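Local coordinates for ultraspiracle (PDB 1HG4), which probably regulates transcription as a nuclear hormone receptor, its ligand-binding domain being held here in an inactive conformation around a bound phospholipid, at residues A[93-105]-A[131-143]. Residues are numbered along the deposited sequence; the frame is centred on the assembly and turned at random.
Sequences LIANVAWCSIVSL and QPQQLFLNQSFSY. With LPP (2-(hexadecanoyloxy)-1-[(phosphonooxy)methyl]ethyl hexadecanoate), chain G.
Val97, in the last turn of helix 78-100, and Ser101, just beyond it, pack against Leu135 to Leu137, and the axis of residues 93-100 approaches that of strand 134-136 to 6.9 Å, with 127° between their N-to-C directions. Ser101, the first residue to leave the helical conformation, makes the polar link. A chi1 of -55° turns its OG away from the carbonyl carbon. From there Ser101 OG donates to Val97 O at 2.7 Å and accepts a hydrogen bond from Phe136 N, also at 2.7 Å, with an N-H...O angle of 156°. Val97 O thus takes two donors, Ser101 N and Ser101 OG, one from each side of the carbonyl plane. Nearby, Val97 CB sits 3.3 Å from Phe136 O. Strands 134-136 and 142-144 form the small antiparallel beta hairpin of the nuclear receptor ligand-binding domain. Phe136 turns toward the helix end, its CB 3.7 Å from Cys100 CB. Ser104 OG comes to the edge of the Phe136 ring, 3.1 Å from CE1, while Ser142 CB lies above one face, toward the rim. Farther along, Leu105 and Pro132 lie side by side. On the pocket side, one acyl chain of the phospholipid meets Val97 CG1, Leu135 CD2 and Leu137 CG. Leu135 CD1 instead reaches back to Ser101 OG, at 3.5 Å. Helix 154-171 also packs on this leucine, through Phe157 and Leu161.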
loop_
_atom_site.group_PDB
_atom_site.type_symbol
_atom_site.label_atom_id
_atom_site.label_comp_id
_atom_site.label_asym_id
_atom_site.label_seq_id
_atom_site.Cartn_x
_atom_site.Cartn_y
_atom_site.Cartn_z
ATOM N N LEU A 93 -4.026 22.028 15.134
ATOM C CA LEU A 93 -4.348 23.285 15.822
ATOM C C LEU A 93 -3.485 24.433 15.308
ATOM O O LEU A 93 -4.004 25.496 14.974
ATOM C CB LEU A 93 -4.175 23.157 17.336
ATOM C CG LEU A 93 -5.110 22.168 18.033
ATOM C CD1 LEU A 93 -5.059 22.375 19.537
ATOM C CD2 LEU A 93 -6.515 22.370 17.546
ATOM N N ILE A 94 -2.176 24.210 15.225
ATOM C CA ILE A 94 -1.258 25.241 14.757
ATOM C C ILE A 94 -1.507 25.661 13.318
ATOM O O ILE A 94 -1.255 26.810 12.965
ATOM C CB ILE A 94 0.208 24.790 14.923
ATOM C CG1 ILE A 94 0.526 24.677 16.411
ATOM C CG2 ILE A 94 1.158 25.790 14.258
ATOM C CD1 ILE A 94 1.926 24.184 16.691
ATOM N N ALA A 95 -2.002 24.744 12.488
ATOM C CA ALA A 95 -2.299 25.073 11.092
ATOM C C ALA A 95 -3.464 26.069 11.091
ATOM O O ALA A 95 -3.500 27.008 10.299
ATOM C CB ALA A 95 -2.675 23.812 10.303
ATOM N N ASN A 96 -4.422 25.852 11.984
ATOM C CA ASN A 96 -5.555 26.759 12.099
ATOM C C ASN A 96 -5.136 28.133 12.631
ATOM O O ASN A 96 -5.685 29.139 12.190
ATOM C CB ASN A 96 -6.638 26.161 12.998
ATOM C CG ASN A 96 -7.560 25.202 12.248
ATOM O OD1 ASN A 96 -8.087 24.242 12.820
ATOM N ND2 ASN A 96 -7.774 25.471 10.967
ATOM N N VAL A 97 -4.179 28.196 13.563
ATOM C CA VAL A 97 -3.762 29.504 14.058
ATOM C C VAL A 97 -2.969 30.214 12.966
ATOM O O VAL A 97 -3.059 31.428 12.825
ATOM C CB VAL A 97 -2.896 29.442 15.359
ATOM C CG1 VAL A 97 -3.498 28.478 16.337
ATOM C CG2 VAL A 97 -1.476 29.064 15.044
ATOM N N ALA A 98 -2.210 29.458 12.177
ATOM C CA ALA A 98 -1.437 30.071 11.100
ATOM C C ALA A 98 -2.374 30.782 10.115
ATOM O O ALA A 98 -2.099 31.909 9.694
ATOM C CB ALA A 98 -0.597 29.015 10.369
ATOM N N TRP A 99 -3.478 30.118 9.776
ATOM C CA TRP A 99 -4.488 30.624 8.852
ATOM C C TRP A 99 -5.274 31.829 9.395
ATOM O O TRP A 99 -5.554 32.769 8.649
ATOM C CB TRP A 99 -5.456 29.485 8.494
ATOM C CG TRP A 99 -6.633 29.892 7.632
ATOM C CD1 TRP A 99 -7.910 30.139 8.052
ATOM C CD2 TRP A 99 -6.628 30.118 6.217
ATOM N NE1 TRP A 99 -8.705 30.504 6.988
ATOM C CE2 TRP A 99 -7.945 30.502 5.849
ATOM C CE3 TRP A 99 -5.645 30.042 5.225
ATOM C CZ2 TRP A 99 -8.299 30.808 4.530
ATOM C CZ3 TRP A 99 -6.003 30.354 3.900
ATOM C CH2 TRP A 99 -7.316 30.729 3.574
ATOM N N CYS A 100 -5.642 31.796 10.678
ATOM C CA CYS A 100 -6.377 32.906 11.293
ATOM C C CYS A 100 -5.477 34.106 11.471
ATOM O O CYS A 100 -5.954 35.224 11.583
ATOM C CB CYS A 100 -6.907 32.548 12.687
ATOM S SG CYS A 100 -8.264 31.397 12.725
ATOM N N SER A 101 -4.172 33.873 11.521
ATOM C CA SER A 101 -3.231 34.965 11.719
ATOM C C SER A 101 -2.783 35.618 10.403
ATOM O O SER A 101 -1.791 36.363 10.357
ATOM C CB SER A 101 -2.036 34.453 12.525
ATOM O OG SER A 101 -2.484 33.874 13.744
ATOM N N ILE A 102 -3.524 35.343 9.332
ATOM C CA ILE A 102 -3.207 35.920 8.030
ATOM C C ILE A 102 -3.950 37.250 7.880
ATOM O O ILE A 102 -3.558 38.105 7.075
ATOM C CB ILE A 102 -3.609 34.963 6.864
ATOM C CG1 ILE A 102 -2.732 33.712 6.898
ATOM C CG2 ILE A 102 -3.432 35.661 5.516
ATOM C CD1 ILE A 102 -2.995 32.748 5.784
ATOM N N VAL A 103 -5.010 37.420 8.673
ATOM C CA VAL A 103 -5.826 38.632 8.642
ATOM C C VAL A 103 -5.087 39.896 9.055
ATOM O O VAL A 103 -5.261 40.946 8.437
ATOM C CB VAL A 103 -7.074 38.482 9.533
ATOM C CG1 VAL A 103 -7.577 39.841 9.965
ATOM C CG2 VAL A 103 -8.171 37.739 8.763
ATOM N N SER A 104 -4.262 39.808 10.088
ATOM C CA SER A 104 -3.543 40.986 10.550
ATOM C C SER A 104 -2.056 41.004 10.223
ATOM O O SER A 104 -1.251 41.456 11.038
ATOM C CB SER A 104 -3.728 41.162 12.062
ATOM O OG SER A 104 -3.168 40.078 12.784
ATOM N N LEU A 105 -1.691 40.516 9.040
ATOM C CA LEU A 105 -0.294 40.524 8.625
ATOM C C LEU A 105 0.064 41.880 8.005
ATOM O O LEU A 105 -0.207 42.141 6.828
ATOM C CB LEU A 105 -0.015 39.398 7.616
ATOM C CG LEU A 105 0.419 38.043 8.199
ATOM C CD1 LEU A 105 0.521 37.013 7.092
ATOM C CD2 LEU A 105 1.770 38.190 8.901
ATOM N N GLN A 131 7.943 42.266 10.888
ATOM C CA GLN A 131 7.761 41.247 11.919
ATOM C C GLN A 131 6.375 41.309 12.549
ATOM O O GLN A 131 6.098 42.208 13.347
ATOM C CB GLN A 131 8.809 41.405 13.028
ATOM C CG GLN A 131 8.644 40.395 14.155
ATOM C CD GLN A 131 9.745 40.476 15.188
ATOM O OE1 GLN A 131 9.839 41.448 15.939
ATOM N NE2 GLN A 131 10.596 39.449 15.230
ATOM N N PRO A 132 5.491 40.346 12.208
ATOM C CA PRO A 132 4.118 40.269 12.729
ATOM C C PRO A 132 3.984 40.433 14.251
ATOM O O PRO A 132 4.836 39.988 15.022
ATOM C CB PRO A 132 3.618 38.911 12.213
ATOM C CG PRO A 132 4.878 38.162 11.836
ATOM C CD PRO A 132 5.749 39.238 11.274
ATOM N N GLN A 133 2.896 41.069 14.666
ATOM C CA GLN A 133 2.659 41.345 16.073
ATOM C C GLN A 133 1.446 40.649 16.689
ATOM O O GLN A 133 1.243 40.712 17.903
ATOM C CB GLN A 133 2.522 42.861 16.264
ATOM N N GLN A 134 0.640 39.993 15.861
ATOM C CA GLN A 134 -0.552 39.319 16.353
ATOM C C GLN A 134 -0.717 37.872 15.916
ATOM O O GLN A 134 -0.555 37.543 14.747
ATOM C CB GLN A 134 -1.803 40.077 15.929
ATOM C CG GLN A 134 -2.172 41.245 16.795
ATOM C CD GLN A 134 -3.663 41.513 16.738
ATOM O OE1 GLN A 134 -4.457 40.857 17.418
ATOM N NE2 GLN A 134 -4.054 42.459 15.911
ATOM N N LEU A 135 -1.071 37.016 16.870
ATOM C CA LEU A 135 -1.283 35.602 16.608
ATOM C C LEU A 135 -2.708 35.283 17.031
ATOM O O LEU A 135 -3.062 35.440 18.197
ATOM C CB LEU A 135 -0.289 34.764 17.420
ATOM C CG LEU A 135 -0.199 33.259 17.177
ATOM C CD1 LEU A 135 0.210 32.994 15.748
ATOM C CD2 LEU A 135 0.837 32.661 18.100
ATOM N N PHE A 136 -3.527 34.846 16.078
ATOM C CA PHE A 136 -4.919 34.507 16.360
ATOM C C PHE A 136 -5.151 33.014 16.575
ATOM O O PHE A 136 -4.585 32.181 15.872
ATOM C CB PHE A 136 -5.835 34.961 15.221
ATOM C CG PHE A 136 -6.027 36.447 15.137
ATOM C CD1 PHE A 136 -5.010 37.270 14.683
ATOM C CD2 PHE A 136 -7.238 37.020 15.506
ATOM C CE1 PHE A 136 -5.197 38.645 14.599
ATOM C CE2 PHE A 136 -7.436 38.394 15.428
ATOM C CZ PHE A 136 -6.416 39.207 14.974
ATOM N N LEU A 137 -5.998 32.689 17.546
ATOM C CA LEU A 137 -6.348 31.307 17.837
ATOM C C LEU A 137 -7.743 31.075 17.276
ATOM O O LEU A 137 -8.119 29.951 16.938
ATOM C CB LEU A 137 -6.352 31.049 19.348
ATOM C CG LEU A 137 -5.028 30.658 20.013
ATOM C CD1 LEU A 137 -4.033 31.791 19.929
ATOM C CD2 LEU A 137 -5.290 30.286 21.453
ATOM N N ASN A 138 -8.495 32.170 17.185
ATOM C CA ASN A 138 -9.873 32.198 16.690
ATOM C C ASN A 138 -9.966 33.474 15.885
ATOM O O ASN A 138 -8.954 34.030 15.470
ATOM C CB ASN A 138 -10.861 32.372 17.843
ATOM C CG ASN A 138 -11.085 31.113 18.626
ATOM O OD1 ASN A 138 -11.577 31.159 19.753
ATOM N ND2 ASN A 138 -10.751 29.972 18.033
ATOM N N GLN A 139 -11.187 33.987 15.759
ATOM C CA GLN A 139 -11.405 35.246 15.063
ATOM C C GLN A 139 -11.524 36.352 16.113
ATOM O O GLN A 139 -11.384 37.528 15.798
ATOM C CB GLN A 139 -12.686 35.188 14.227
ATOM N N SER A 140 -11.749 35.960 17.367
ATOM C CA SER A 140 -11.924 36.911 18.474
ATOM C C SER A 140 -11.083 36.647 19.740
ATOM O O SER A 140 -11.438 37.091 20.832
ATOM C CB SER A 140 -13.386 36.919 18.868
ATOM O OG SER A 140 -13.784 35.590 19.145
ATOM N N PHE A 141 -9.986 35.915 19.600
ATOM C CA PHE A 141 -9.103 35.619 20.725
ATOM C C PHE A 141 -7.708 35.671 20.120
ATOM O O PHE A 141 -7.406 34.908 19.208
ATOM C CB PHE A 141 -9.380 34.222 21.293
ATOM C CG PHE A 141 -8.651 33.945 22.581
ATOM C CD1 PHE A 141 -9.187 34.350 23.803
ATOM C CD2 PHE A 141 -7.409 33.314 22.573
ATOM C CE1 PHE A 141 -8.503 34.133 24.993
ATOM C CE2 PHE A 141 -6.711 33.091 23.761
ATOM C CZ PHE A 141 -7.257 33.499 24.972
ATOM N N SER A 142 -6.858 36.570 20.606
ATOM C CA SER A 142 -5.532 36.703 20.023
ATOM C C SER A 142 -4.518 37.291 20.972
ATOM O O SER A 142 -4.877 37.895 21.976
ATOM C CB SER A 142 -5.614 37.587 18.785
ATOM O OG SER A 142 -6.284 38.796 19.105
ATOM N N TYR A 143 -3.244 37.128 20.631
ATOM C CA TYR A 143 -2.176 37.646 21.460
ATOM C C TYR A 143 -1.276 38.614 20.724
ATOM O O TYR A 143 -0.975 38.432 19.545
ATOM C CB TYR A 143 -1.302 36.507 21.991
ATOM C CG TYR A 143 -2.013 35.590 22.942
ATOM C CD1 TYR A 143 -2.522 36.063 24.152
ATOM C CD2 TYR A 143 -2.205 34.254 22.625
ATOM C CE1 TYR A 143 -3.214 35.222 25.021
ATOM C CE2 TYR A 143 -2.888 33.403 23.482
ATOM C CZ TYR A 143 -3.397 33.894 24.679
ATOM O OH TYR A 143 -4.124 33.058 25.497
HETATM P P1 LPP G . 7.323 36.167 35.119
HETATM O O2 LPP G . 7.735 37.413 34.162
HETATM O O3 LPP G . 7.235 36.799 36.610
HETATM O O4 LPP G . 8.437 34.853 34.998
HETATM O O5 LPP G . 5.790 35.742 34.730
HETATM C C6 LPP G . 5.374 36.004 33.408
HETATM C C7 LPP G . 4.166 35.141 33.056
HETATM C C8 LPP G . 3.324 35.877 32.008
HETATM O O9 LPP G . 4.633 33.924 32.495
HETATM O O27 LPP G . 2.331 35.029 31.492
HETATM C C11 LPP G . 4.084 32.803 33.073
HETATM O O10 LPP G . 3.586 32.736 34.194
HETATM C C12 LPP G . 4.194 31.631 32.109
HETATM C C13 LPP G . 2.885 31.509 31.337
HETATM C C14 LPP G . 2.675 30.077 30.881
HETATM C C15 LPP G . 2.799 30.025 29.374
HETATM C C16 LPP G . 1.788 29.045 28.812
HETATM C C17 LPP G . 1.692 29.257 27.310
HETATM C C18 LPP G . 1.574 27.912 26.622
HETATM C C19 LPP G . 2.806 27.687 25.760
HETATM C C20 LPP G . 2.403 27.733 24.291
HETATM C C21 LPP G . 2.795 26.428 23.597
HETATM C C22 LPP G . 1.723 25.366 23.827
HETATM C C23 LPP G . 0.778 25.306 22.641
HETATM C C24 LPP G . -0.426 24.461 23.037
HETATM C C25 LPP G . -1.381 24.320 21.858
HETATM C C26 LPP G . -1.194 22.962 21.191
HETATM C C29 LPP G . 1.491 35.696 30.667
HETATM O O28 LPP G . 1.670 36.813 30.200
HETATM C C30 LPP G . 0.269 34.813 30.419
HETATM C C31 LPP G . -0.331 35.105 29.041
HETATM C C32 LPP G . -0.144 33.904 28.116
HETATM C C33 LPP G . 0.612 34.340 26.858
HETATM C C34 LPP G . 0.752 33.160 25.908
HETATM C C35 LPP G . 1.326 33.633 24.576
HETATM C C36 LPP G . 0.839 32.727 23.457
HETATM C C37 LPP G . 1.987 31.856 22.961
HETATM C C38 LPP G . 1.857 31.612 21.458
HETATM C C39 LPP G . 1.484 30.156 21.197
HETATM C C40 LPP G . -0.003 30.069 20.887
HETATM C C41 LPP G . -0.312 28.771 20.171
HETATM C C42 LPP G . -1.687 28.304 20.611
HETATM C C43 LPP G . -2.226 27.284 19.619
HETATM C C44 LPP G . -3.690 26.975 19.938
#